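Local coordinates for protein ribonucleoside-diphosphate reductase (PDB 5IM3) that probably reduces ribonucleoside diphosphates to the deoxyribonucleotides needed for DNA synthesis, under allosteric control by nucleotides such as dATP, at residues 384-387 with 388-391; 403-406 with 407-410; 452-455 with 456-460. One frame throughout, in Å; residues are numbered along the deposited sequence.

Interaction 1. Residues 384-387 with 388-391; sequences GIYG and AIHD. With DTP (2'-deoxyadenosine 5'-triphosphate), chain G.
Ala-388 begins the second half of this piece of helix 382-395 by turning back to Gly-384, donating its N to Gly-384 O at 2.9 Å. The same amide makes a weak second bond to Ile-385 O at 3.1 Å, so one N-H is shared between two carbonyls, while its methyl group lies close to both and also packs on Val-378. Ile-389 follows, and its N donates to Ile-385 O at 3.0 Å. Because CG1 sits beside the backbone N (chi1 -55°), the branch folds back along the helix instead of leading off it; CG1 stands 3.2 Å from Ile-385 O and meets the Tyr-386 ring obliquely, 4.4 Å from CD2. Val-433 and Thr-436 of helix 427-440 press on Ile-389 from outside. His-390 behaves differently. Its N bonds to Tyr-386 O at 3.1 Å, yet with CG anti to the backbone N (chi1 -178°) the imidazole leads away from the preceding turn, and NE2 finds Ser-383 OG of the second subunit. The hydroxyl of Tyr-386 is likewise hydrogen-bonded to Thr-436 of that subunit. Asp-391 closes the series with a bond from its N to Gly-387 O; the carboxylate lies near this carbonyl too, but both are acceptors, and the approach is not itself a bond. Ile-385 points elsewhere: its CD1 reaches O3' of the bound dATP at 3.7 Å, a van der Waals contact with the sugar hydroxyl. The chemistry thus divides the labour of one helix: the carbonyl-amide ladder fixes the backbone, while the side chains it carries serve the nucleotide through Ile-385 and the subunit interface through Tyr-386 and His-390, consistent with an effector site built from both subunits at their interface.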
ATOM      1  N   GLY A 384       3.757  -7.103 -49.233  1.00 41.95           N
ATOM      2  CA  GLY A 384       5.096  -7.036 -48.678  1.00 41.00           C
ATOM      3  C   GLY A 384       5.136  -7.307 -47.190  1.00 41.38           C
ATOM      4  O   GLY A 384       6.130  -7.827 -46.677  1.00 42.79           O
ATOM      5  N   ILE A 385       4.065  -6.964 -46.473  1.00 44.91           N
ATOM      6  CA  ILE A 385       3.968  -7.358 -45.071  1.00 39.60           C
ATOM      7  C   ILE A 385       4.031  -8.874 -44.955  1.00 38.77           C
ATOM      8  O   ILE A 385       4.808  -9.424 -44.164  1.00 39.29           O
ATOM      9  CB  ILE A 385       2.684  -6.790 -44.442  1.00 40.96           C
ATOM     10  CG1 ILE A 385       2.865  -5.297 -44.151  1.00 41.19           C
ATOM     11  CG2 ILE A 385       2.315  -7.543 -43.161  1.00 36.78           C
ATOM     12  CD1 ILE A 385       1.570  -4.551 -43.940  1.00 40.49           C
ATOM     13  N   TYR A 386       3.226  -9.577 -45.755  1.00 41.85           N
ATOM     14  CA  TYR A 386       3.206 -11.030 -45.681  1.00 44.86           C
ATOM     15  C   TYR A 386       4.377 -11.671 -46.417  1.00 44.18           C
ATOM     16  O   TYR A 386       4.673 -12.848 -46.177  1.00 39.45           O
ATOM     17  CB  TYR A 386       1.861 -11.557 -46.194  1.00 41.87           C
ATOM     18  CG  TYR A 386       0.874 -11.603 -45.052  1.00 46.73           C
ATOM     19  CD1 TYR A 386       0.161 -10.472 -44.677  1.00 45.25           C
ATOM     20  CD2 TYR A 386       0.714 -12.758 -44.298  1.00 47.40           C
ATOM     21  CE1 TYR A 386      -0.713 -10.502 -43.606  1.00 49.40           C
ATOM     22  CE2 TYR A 386      -0.154 -12.798 -43.228  1.00 47.89           C
ATOM     23  CZ  TYR A 386      -0.862 -11.668 -42.880  1.00 49.52           C
ATOM     24  OH  TYR A 386      -1.726 -11.712 -41.814  1.00 48.61           O
ATOM     25  N   GLY A 387       5.061 -10.924 -47.283  1.00 39.39           N
ATOM     26  CA  GLY A 387       6.364 -11.361 -47.746  1.00 40.13           C
ATOM     27  C   GLY A 387       7.405 -11.300 -46.647  1.00 41.99           C
ATOM     28  O   GLY A 387       8.304 -12.142 -46.593  1.00 37.55           O
ATOM     29  N   ALA A 388       7.283 -10.320 -45.744  1.00 41.62           N
ATOM     30  CA  ALA A 388       8.196 -10.218 -44.611  1.00 40.58           C
ATOM     31  C   ALA A 388       7.906 -11.295 -43.571  1.00 43.00           C
ATOM     32  O   ALA A 388       8.833 -11.833 -42.949  1.00 39.22           O
ATOM     33  CB  ALA A 388       8.097  -8.828 -43.986  1.00 39.04           C
ATOM     34  N   ILE A 389       6.628 -11.616 -43.362  1.00 45.14           N
ATOM     35  CA  ILE A 389       6.288 -12.750 -42.506  1.00 44.51           C
ATOM     36  C   ILE A 389       6.877 -14.025 -43.084  1.00 41.81           C
ATOM     37  O   ILE A 389       7.399 -14.876 -42.355  1.00 41.02           O
ATOM     38  CB  ILE A 389       4.763 -12.874 -42.341  1.00 45.19           C
ATOM     39  CG1 ILE A 389       4.154 -11.569 -41.824  1.00 48.93           C
ATOM     40  CG2 ILE A 389       4.425 -14.027 -41.402  1.00 44.85           C
ATOM     41  CD1 ILE A 389       4.674 -11.145 -40.489  1.00 51.15           C
ATOM     42  N   HIS A 390       6.783 -14.183 -44.403  1.00 39.69           N
ATOM     43  CA  HIS A 390       7.325 -15.365 -45.061  1.00 42.10           C
ATOM     44  C   HIS A 390       8.838 -15.450 -44.879  1.00 41.44           C
ATOM     45  O   HIS A 390       9.378 -16.529 -44.608  1.00 37.66           O
ATOM     46  CB  HIS A 390       6.954 -15.332 -46.542  1.00 38.66           C
ATOM     47  CG  HIS A 390       7.417 -16.525 -47.317  1.00 45.12           C
ATOM     48  ND1 HIS A 390       8.736 -16.723 -47.663  1.00 47.74           N
ATOM     49  CD2 HIS A 390       6.731 -17.569 -47.841  1.00 47.96           C
ATOM     50  CE1 HIS A 390       8.846 -17.845 -48.352  1.00 48.67           C
ATOM     51  NE2 HIS A 390       7.643 -18.377 -48.474  1.00 49.83           N
ATOM     52  N   ASP A 391       9.536 -14.321 -45.024  1.00 47.71           N
ATOM     53  CA  ASP A 391      10.982 -14.309 -44.825  1.00 48.21           C
ATOM     54  C   ASP A 391      11.338 -14.649 -43.383  1.00 47.26           C
ATOM     55  O   ASP A 391      12.284 -15.406 -43.132  1.00 49.51           O
ATOM     56  CB  ASP A 391      11.556 -12.946 -45.212  1.00 47.80           C
ATOM     57  CG  ASP A 391      11.446 -12.669 -46.697  1.00 50.87           C
ATOM     58  OD1 ASP A 391      11.331 -13.635 -47.478  1.00 53.78           O
ATOM     59  OD2 ASP A 391      11.484 -11.482 -47.088  1.00 52.54           O
TER
HETATM   60  PG  DTP G1005      -2.222   2.502 -50.945  1.00 74.43           P
HETATM   61  O1G DTP G1005      -3.386   2.777 -50.055  1.00 74.84           O
HETATM   62  O2G DTP G1005      -1.928   3.641 -51.923  1.00 79.11           O
HETATM   63  O3G DTP G1005      -0.943   2.222 -50.156  1.00 76.43           O
HETATM   64  PB  DTP G1005      -1.750  -0.219 -51.771  1.00 67.18           P
HETATM   65  O1B DTP G1005      -0.325  -0.038 -51.437  1.00 64.55           O
HETATM   66  O2B DTP G1005      -1.909  -0.944 -53.107  1.00 65.17           O
HETATM   67  O3B DTP G1005      -2.461   1.206 -51.839  1.00 73.53           O
HETATM   68  PA  DTP G1005      -1.812  -2.046 -49.623  1.00 52.63           P
HETATM   69  O1A DTP G1005      -0.396  -1.917 -49.922  1.00 63.93           O
HETATM   70  O2A DTP G1005      -2.227  -3.471 -49.910  1.00 56.14           O
HETATM   71  O3A DTP G1005      -2.509  -1.058 -50.649  1.00 64.43           O
HETATM   72  O5' DTP G1005      -2.069  -1.691 -48.108  1.00 51.75           O
HETATM   73  C5' DTP G1005      -1.476  -0.536 -47.479  1.00 49.57           C
HETATM   74  C4' DTP G1005      -1.571  -0.671 -45.979  1.00 45.92           C
HETATM   75  O4' DTP G1005      -2.929  -0.998 -45.612  1.00 43.80           O
HETATM   76  C3' DTP G1005      -0.677  -1.744 -45.354  1.00 44.76           C
HETATM   77  O3' DTP G1005      -0.107  -1.268 -44.135  1.00 44.19           O
HETATM   78  C2' DTP G1005      -1.639  -2.894 -45.089  1.00 44.47           C
HETATM   79  C1' DTP G1005      -2.960  -2.187 -44.840  1.00 42.94           C
HETATM   80  N9  DTP G1005      -4.128  -2.956 -45.248  1.00 42.39           N
HETATM   81  C8  DTP G1005      -4.615  -3.068 -46.523  1.00 42.62           C
HETATM   82  N7  DTP G1005      -5.647  -3.870 -46.632  1.00 43.86           N
HETATM   83  C5  DTP G1005      -5.862  -4.307 -45.334  1.00 41.60           C
HETATM   84  C6  DTP G1005      -6.820  -5.169 -44.771  1.00 43.60           C
HETATM   85  N6  DTP G1005      -7.781  -5.772 -45.475  1.00 44.48           N
HETATM   86  N1  DTP G1005      -6.763  -5.386 -43.439  1.00 43.84           N
HETATM   87  C2  DTP G1005      -5.811  -4.775 -42.728  1.00 43.77           C
HETATM   88  N3  DTP G1005      -4.852  -3.946 -43.148  1.00 44.46           N
HETATM   89  C4  DTP G1005      -4.934  -3.751 -44.471  1.00 42.59           C

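Interaction 2. Residues 403-406 with 407-410. With DTP (2'-deoxyadenosine 5'-triphosphate), chain G.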
ATOM      1  N   GLY A 403      15.911  -9.143 -36.549  1.00 42.49           N
ATOM      2  CA  GLY A 403      15.407  -7.809 -36.268  1.00 45.28           C
ATOM      3  C   GLY A 403      14.488  -7.364 -37.397  1.00 41.89           C
ATOM      4  O   GLY A 403      14.821  -7.525 -38.573  1.00 42.48           O
ATOM      5  N   ASN A 404      13.327  -6.825 -37.020  1.00 42.42           N
ATOM      6  CA  ASN A 404      12.316  -6.362 -37.969  1.00 40.86           C
ATOM      7  C   ASN A 404      12.036  -4.885 -37.738  1.00 41.03           C
ATOM      8  O   ASN A 404      11.647  -4.490 -36.632  1.00 39.70           O
ATOM      9  CB  ASN A 404      11.006  -7.139 -37.826  1.00 41.98           C
ATOM     10  CG  ASN A 404      11.063  -8.527 -38.403  1.00 44.00           C
ATOM     11  OD1 ASN A 404      12.024  -8.912 -39.074  1.00 46.86           O
ATOM     12  ND2 ASN A 404      10.011  -9.294 -38.150  1.00 43.91           N
ATOM     13  N   ASP A 405      12.191  -4.080 -38.788  1.00 40.13           N
ATOM     14  CA  ASP A 405      11.792  -2.676 -38.766  1.00 39.57           C
ATOM     15  C   ASP A 405      10.340  -2.564 -39.228  1.00 38.20           C
ATOM     16  O   ASP A 405      10.046  -2.710 -40.420  1.00 40.96           O
ATOM     17  CB  ASP A 405      12.712  -1.848 -39.657  1.00 41.16           C
ATOM     18  CG  ASP A 405      12.104  -0.508 -40.030  1.00 40.71           C
ATOM     19  OD1 ASP A 405      11.431   0.099 -39.172  1.00 38.71           O
ATOM     20  OD2 ASP A 405      12.294  -0.067 -41.184  1.00 40.08           O
ATOM     21  N   TRP A 406       9.435  -2.288 -38.292  1.00 39.70           N
ATOM     22  CA  TRP A 406       8.014  -2.173 -38.590  1.00 36.49           C
ATOM     23  C   TRP A 406       7.545  -0.732 -38.719  1.00 38.78           C
ATOM     24  O   TRP A 406       6.355  -0.499 -38.953  1.00 41.16           O
ATOM     25  CB  TRP A 406       7.203  -2.901 -37.515  1.00 34.52           C
ATOM     26  CG  TRP A 406       7.179  -4.363 -37.774  1.00 36.41           C
ATOM     27  CD1 TRP A 406       8.114  -5.283 -37.389  1.00 36.44           C
ATOM     28  CD2 TRP A 406       6.194  -5.082 -38.522  1.00 38.03           C
ATOM     29  NE1 TRP A 406       7.764  -6.531 -37.842  1.00 35.41           N
ATOM     30  CE2 TRP A 406       6.589  -6.436 -38.539  1.00 39.49           C
ATOM     31  CE3 TRP A 406       5.016  -4.716 -39.175  1.00 38.98           C
ATOM     32  CZ2 TRP A 406       5.844  -7.420 -39.183  1.00 39.61           C
ATOM     33  CZ3 TRP A 406       4.279  -5.695 -39.812  1.00 39.36           C
ATOM     34  CH2 TRP A 406       4.694  -7.031 -39.811  1.00 36.81           C
ATOM     35  N   THR A 407       8.452   0.232 -38.608  1.00 39.91           N
ATOM     36  CA  THR A 407       8.069   1.638 -38.674  1.00 41.17           C
ATOM     37  C   THR A 407       7.310   2.015 -39.943  1.00 41.43           C
ATOM     38  O   THR A 407       6.374   2.826 -39.844  1.00 43.21           O
ATOM     39  CB  THR A 407       9.325   2.503 -38.523  1.00 40.59           C
ATOM     40  OG1 THR A 407       9.876   2.311 -37.214  1.00 43.15           O
ATOM     41  CG2 THR A 407       9.017   3.982 -38.733  1.00 42.50           C
ATOM     42  N   PRO A 408       7.644   1.507 -41.135  1.00 39.99           N
ATOM     43  CA  PRO A 408       6.959   1.995 -42.347  1.00 40.78           C
ATOM     44  C   PRO A 408       5.472   1.677 -42.396  1.00 41.61           C
ATOM     45  O   PRO A 408       4.749   2.318 -43.172  1.00 45.15           O
ATOM     46  CB  PRO A 408       7.713   1.294 -43.490  1.00 41.57           C
ATOM     47  CG  PRO A 408       9.029   0.896 -42.906  1.00 42.05           C
ATOM     48  CD  PRO A 408       8.749   0.589 -41.464  1.00 40.98           C
ATOM     49  N   VAL A 409       4.992   0.725 -41.603  1.00 38.02           N
ATOM     50  CA  VAL A 409       3.615   0.249 -41.711  1.00 41.04           C
ATOM     51  C   VAL A 409       2.681   1.243 -41.026  1.00 39.93           C
ATOM     52  O   VAL A 409       2.897   1.619 -39.869  1.00 40.06           O
ATOM     53  CB  VAL A 409       3.488  -1.159 -41.107  1.00 39.94           C
ATOM     54  CG1 VAL A 409       2.043  -1.636 -41.118  1.00 38.80           C
ATOM     55  CG2 VAL A 409       4.373  -2.135 -41.871  1.00 39.20           C
ATOM     56  N   ARG A 410       1.625   1.647 -41.734  1.00 43.03           N
ATOM     57  CA  ARG A 410       0.772   2.742 -41.285  1.00 42.72           C
ATOM     58  C   ARG A 410       0.002   2.373 -40.020  1.00 42.62           C
ATOM     59  O   ARG A 410      -0.322   1.209 -39.772  1.00 41.74           O
ATOM     60  CB  ARG A 410      -0.196   3.150 -42.395  1.00 45.04           C
ATOM     61  CG  ARG A 410      -1.161   2.066 -42.837  1.00 45.16           C
ATOM     62  CD  ARG A 410      -1.929   2.501 -44.079  1.00 47.23           C
ATOM     63  NE  ARG A 410      -1.038   2.705 -45.217  1.00 47.72           N
ATOM     64  CZ  ARG A 410      -1.442   2.932 -46.463  1.00 53.04           C
ATOM     65  NH1 ARG A 410      -2.736   2.994 -46.749  1.00 57.67           N
ATOM     66  NH2 ARG A 410      -0.547   3.094 -47.426  1.00 55.18           N
TER
HETATM   67  PG  DTP G1005      -2.222   2.502 -50.945  1.00 74.43           P
HETATM   68  O1G DTP G1005      -3.386   2.777 -50.055  1.00 74.84           O
HETATM   69  O2G DTP G1005      -1.928   3.641 -51.923  1.00 79.11           O
HETATM   70  O3G DTP G1005      -0.943   2.222 -50.156  1.00 76.43           O
HETATM   71  PB  DTP G1005      -1.750  -0.219 -51.771  1.00 67.18           P
HETATM   72  O1B DTP G1005      -0.325  -0.038 -51.437  1.00 64.55           O
HETATM   73  O2B DTP G1005      -1.909  -0.944 -53.107  1.00 65.17           O
HETATM   74  O3B DTP G1005      -2.461   1.206 -51.839  1.00 73.53           O
HETATM   75  PA  DTP G1005      -1.812  -2.046 -49.623  1.00 52.63           P
HETATM   76  O1A DTP G1005      -0.396  -1.917 -49.922  1.00 63.93           O
HETATM   77  O2A DTP G1005      -2.227  -3.471 -49.910  1.00 56.14           O
HETATM   78  O3A DTP G1005      -2.509  -1.058 -50.649  1.00 64.43           O
HETATM   79  O5' DTP G1005      -2.069  -1.691 -48.108  1.00 51.75           O
HETATM   80  C5' DTP G1005      -1.476  -0.536 -47.479  1.00 49.57           C
HETATM   81  C4' DTP G1005      -1.571  -0.671 -45.979  1.00 45.92           C
HETATM   82  O4' DTP G1005      -2.929  -0.998 -45.612  1.00 43.80           O
HETATM   83  C3' DTP G1005      -0.677  -1.744 -45.354  1.00 44.76           C
HETATM   84  O3' DTP G1005      -0.107  -1.268 -44.135  1.00 44.19           O
HETATM   85  C2' DTP G1005      -1.639  -2.894 -45.089  1.00 44.47           C
HETATM   86  C1' DTP G1005      -2.960  -2.187 -44.840  1.00 42.94           C
HETATM   87  N9  DTP G1005      -4.128  -2.956 -45.248  1.00 42.39           N
HETATM   88  C8  DTP G1005      -4.615  -3.068 -46.523  1.00 42.62           C
HETATM   89  N7  DTP G1005      -5.647  -3.870 -46.632  1.00 43.86           N
HETATM   90  C5  DTP G1005      -5.862  -4.307 -45.334  1.00 41.60           C
HETATM   91  C6  DTP G1005      -6.820  -5.169 -44.771  1.00 43.60           C
HETATM   92  N6  DTP G1005      -7.781  -5.772 -45.475  1.00 44.48           N
HETATM   93  N1  DTP G1005      -6.763  -5.386 -43.439  1.00 43.84           N
HETATM   94  C2  DTP G1005      -5.811  -4.775 -42.728  1.00 43.77           C
HETATM   95  N3  DTP G1005      -4.852  -3.946 -43.148  1.00 44.46           N
HETATM   96  C4  DTP G1005      -4.934  -3.751 -44.471  1.00 42.59           C
HETATM   97  O   HOH W   1      12.298   1.168 -36.842  1.00 33.18           O
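Asp-405, the last residue of strand 401-405, and Trp-406 just after it meet Thr-407 to Val-409 in a local contact round a type I beta turn, where the barrel strand passes into the loop that carries nucleotide-binding residues. The turn is closed by Val-409 N, which donates to Trp-406 O at 3.2 Å. Overlapping its start is an Asx turn: Asp-405 OD1 accepts Thr-407 N at 3.0 Å, from above the carboxylate plane. Water 1 adds a second link, donating to Asp-405 OD1 at 2.7 Å and hydrogen-bonding to Thr-407 OG1, which is also hydrogen-bonded to Glu-455 N. The other oxygen, OD2, is held by His-513 and Thr-377, so the buried carboxylate is held through both oxygens. Along the opposite flank of the chain, the Trp-406 and Val-409 side chains run alongside each other, CG2 of Val-409 lying 3.8 Å from CE3 of the indole.

Arg-410 turns away from the contact. Bent at chi3 (63°), its chain lays the guanidinium over the sugar of the bound dATP, with C5' 3.6 Å above the plane and over its centre. NH2 bonds to O3G of the gamma-phosphate at 2.9 Å, and NH1 reaches O1G weakly. NE forms a salt bridge with Asp-380, itself a dATP ligand. That pairing would probably fix the guanidinium's rotation and leave its outer nitrogens directed at the triphosphate.

Interaction 3. Residues 452-455 with 456-460; sequences AYLE and TWHLD
Leu-454 and His-458 make the tight half of this contact, their side chains crossing at about a right angle. CD1 of the leucine lies over one face of the imidazole, 3.7 Å from the ring centroid and 15° off its normal, a CH-pi contact. CG of His-458 is anti to its backbone N (chi1 -163°), which carries the ring back against Leu-454. The ring's rotation is then held through both nitrogens: ND1 accepts Asp-460 N at 3.1 Å, and NE2 is hydrogen-bonded to Val-409 O.

The looser side, round Glu-455 and Thr-456, is water-bridged though still buried. Water 2 donates to Leu-454 O at 2.7 Å and is hydrogen-bonded to Thr-456 OG1, bridging carbonyl and hydroxyl. Trp-457 NE1 approaches Glu-455 OE2 at 2.7 Å, but the bend at the hydrogen makes the bond weak; the carboxylate, turned 67° from the indole plane, pairs through OE2 with Lys-566, and OE1 is hydrogen-bonded to His-513. A type I beta turn, closed by His-458 N to Glu-455 O at 3.0 Å, ties the two halves together. The whole is a turn at the C-terminal end of parallel barrel strand 450-455, leading into helix 461-465, within the alpha-beta barrel characteristic of ribonucleotide reductases.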
ATOM      1  N   ALA A 452      10.986  -6.732 -32.826  1.00 38.59           N
ATOM      2  CA  ALA A 452      10.349  -5.710 -33.645  1.00 35.93           C
ATOM      3  C   ALA A 452      10.765  -4.319 -33.179  1.00 39.54           C
ATOM      4  O   ALA A 452      10.804  -4.037 -31.978  1.00 40.75           O
ATOM      5  CB  ALA A 452       8.826  -5.848 -33.590  1.00 35.31           C
ATOM      6  N   TYR A 453      11.083  -3.454 -34.141  1.00 41.21           N
ATOM      7  CA  TYR A 453      11.500  -2.084 -33.880  1.00 40.45           C
ATOM      8  C   TYR A 453      10.434  -1.109 -34.366  1.00 39.87           C
ATOM      9  O   TYR A 453       9.827  -1.315 -35.421  1.00 38.77           O
ATOM     10  CB  TYR A 453      12.826  -1.771 -34.576  1.00 35.82           C
ATOM     11  CG  TYR A 453      14.047  -2.358 -33.911  1.00 38.27           C
ATOM     12  CD1 TYR A 453      14.366  -3.702 -34.062  1.00 39.36           C
ATOM     13  CD2 TYR A 453      14.905  -1.560 -33.170  1.00 37.08           C
ATOM     14  CE1 TYR A 453      15.492  -4.238 -33.470  1.00 38.34           C
ATOM     15  CE2 TYR A 453      16.034  -2.089 -32.572  1.00 42.44           C
ATOM     16  CZ  TYR A 453      16.321  -3.431 -32.727  1.00 41.72           C
ATOM     17  OH  TYR A 453      17.439  -3.967 -32.138  1.00 44.10           O
ATOM     18  N   LEU A 454      10.218  -0.041 -33.600  1.00 40.25           N
ATOM     19  CA  LEU A 454       9.277   1.003 -33.988  1.00 39.65           C
ATOM     20  C   LEU A 454       9.837   2.365 -33.603  1.00 39.64           C
ATOM     21  O   LEU A 454      10.363   2.537 -32.502  1.00 43.21           O
ATOM     22  CB  LEU A 454       7.911   0.798 -33.332  1.00 37.17           C
ATOM     23  CG  LEU A 454       6.761   1.530 -34.020  1.00 41.29           C
ATOM     24  CD1 LEU A 454       6.427   0.864 -35.347  1.00 39.25           C
ATOM     25  CD2 LEU A 454       5.541   1.588 -33.116  1.00 40.95           C
ATOM     26  N   GLU A 455       9.719   3.327 -34.514  1.00 41.64           N
ATOM     27  CA  GLU A 455      10.234   4.666 -34.281  1.00 42.11           C
ATOM     28  C   GLU A 455       9.281   5.451 -33.379  1.00 43.50           C
ATOM     29  O   GLU A 455       8.071   5.206 -33.359  1.00 40.64           O
ATOM     30  CB  GLU A 455      10.446   5.386 -35.615  1.00 44.13           C
ATOM     31  CG  GLU A 455      11.442   6.535 -35.565  1.00 43.11           C
ATOM     32  CD  GLU A 455      11.995   6.892 -36.932  1.00 46.15           C
ATOM     33  OE1 GLU A 455      12.148   5.981 -37.776  1.00 46.86           O
ATOM     34  OE2 GLU A 455      12.283   8.084 -37.164  1.00 47.52           O
ATOM     35  N   THR A 456       9.844   6.408 -32.630  1.00 41.41           N
ATOM     36  CA  THR A 456       9.161   6.968 -31.464  1.00 42.14           C
ATOM     37  C   THR A 456       8.021   7.925 -31.812  1.00 43.33           C
ATOM     38  O   THR A 456       7.184   8.202 -30.944  1.00 44.22           O
ATOM     39  CB  THR A 456      10.172   7.684 -30.563  1.00 41.73           C
ATOM     40  OG1 THR A 456      11.339   6.866 -30.411  1.00 40.49           O
ATOM     41  CG2 THR A 456       9.577   7.939 -29.189  1.00 45.73           C
ATOM     42  N   TRP A 457       7.964   8.440 -33.038  1.00 43.60           N
ATOM     43  CA  TRP A 457       6.838   9.262 -33.468  1.00 46.27           C
ATOM     44  C   TRP A 457       5.704   8.440 -34.072  1.00 47.09           C
ATOM     45  O   TRP A 457       4.659   9.006 -34.411  1.00 44.97           O
ATOM     46  CB  TRP A 457       7.296  10.319 -34.481  1.00 46.70           C
ATOM     47  CG  TRP A 457       8.092   9.774 -35.633  1.00 47.67           C
ATOM     48  CD1 TRP A 457       9.447   9.830 -35.791  1.00 46.46           C
ATOM     49  CD2 TRP A 457       7.584   9.093 -36.788  1.00 46.71           C
ATOM     50  NE1 TRP A 457       9.813   9.231 -36.968  1.00 46.51           N
ATOM     51  CE2 TRP A 457       8.689   8.766 -37.599  1.00 46.54           C
ATOM     52  CE3 TRP A 457       6.304   8.726 -37.213  1.00 47.36           C
ATOM     53  CZ2 TRP A 457       8.554   8.093 -38.811  1.00 46.97           C
ATOM     54  CZ3 TRP A 457       6.172   8.055 -38.420  1.00 47.33           C
ATOM     55  CH2 TRP A 457       7.290   7.747 -39.204  1.00 47.77           C
ATOM     56  N   HIS A 458       5.883   7.129 -34.216  1.00 46.17           N
ATOM     57  CA  HIS A 458       4.856   6.284 -34.808  1.00 46.01           C
ATOM     58  C   HIS A 458       3.591   6.311 -33.958  1.00 45.26           C
ATOM     59  O   HIS A 458       3.646   6.198 -32.731  1.00 43.98           O
ATOM     60  CB  HIS A 458       5.379   4.854 -34.939  1.00 45.57           C
ATOM     61  CG  HIS A 458       4.587   3.992 -35.872  1.00 44.98           C
ATOM     62  ND1 HIS A 458       3.378   3.430 -35.523  1.00 45.40           N
ATOM     63  CD2 HIS A 458       4.845   3.574 -37.133  1.00 45.40           C
ATOM     64  CE1 HIS A 458       2.920   2.712 -36.532  1.00 46.51           C
ATOM     65  NE2 HIS A 458       3.792   2.782 -37.522  1.00 46.47           N
ATOM     66  N   LEU A 459       2.443   6.455 -34.620  1.00 40.95           N
ATOM     67  CA  LEU A 459       1.193   6.652 -33.896  1.00 41.99           C
ATOM     68  C   LEU A 459       0.785   5.443 -33.061  1.00 39.80           C
ATOM     69  O   LEU A 459      -0.017   5.594 -32.133  1.00 39.39           O
ATOM     70  CB  LEU A 459       0.071   7.011 -34.872  1.00 43.19           C
ATOM     71  CG  LEU A 459      -0.469   8.427 -34.696  1.00 45.02           C
ATOM     72  CD1 LEU A 459      -1.493   8.721 -35.770  1.00 48.70           C
ATOM     73  CD2 LEU A 459      -1.077   8.604 -33.315  1.00 44.53           C
ATOM     74  N   ASP A 460       1.316   4.259 -33.353  1.00 39.37           N
ATOM     75  CA  ASP A 460       1.033   3.078 -32.549  1.00 40.92           C
ATOM     76  C   ASP A 460       2.026   2.896 -31.404  1.00 39.79           C
ATOM     77  O   ASP A 460       1.987   1.863 -30.727  1.00 39.11           O
ATOM     78  CB  ASP A 460       1.025   1.825 -33.432  1.00 43.75           C
ATOM     79  CG  ASP A 460      -0.111   1.823 -34.444  1.00 46.17           C
ATOM     80  OD1 ASP A 460      -1.158   2.453 -34.184  1.00 45.71           O
ATOM     81  OD2 ASP A 460       0.047   1.178 -35.500  1.00 45.64           O
TER
HETATM   82  O   HOH W   2      10.380   4.189 -30.316  1.00 37.08           O

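How the interactions relate
The three contacts follow in series along the barrel domain. Interactions 1 and 2 have centres 12 Å apart and belong to successive elements: helix 382-395 leads into strand 401-405, and Ile-385 and Ile-389 pack on Val-409 and Trp-406. Interactions 2 and 3, with centres 8 Å apart, sit at the ends of neighbouring parallel strands, 401-405 and 450-455, joined by a probable hydrogen bond from Tyr-453 N to Asn-404 O. Interactions 1 and 3 do not touch, their nearest atoms being about 10 Å apart. Interaction 2 lies between the other two and touches both: it shares dATP with interaction 1 and the sheet with interaction 3, so the loop after strand 401-405 joins the effector site to the barrel sheet.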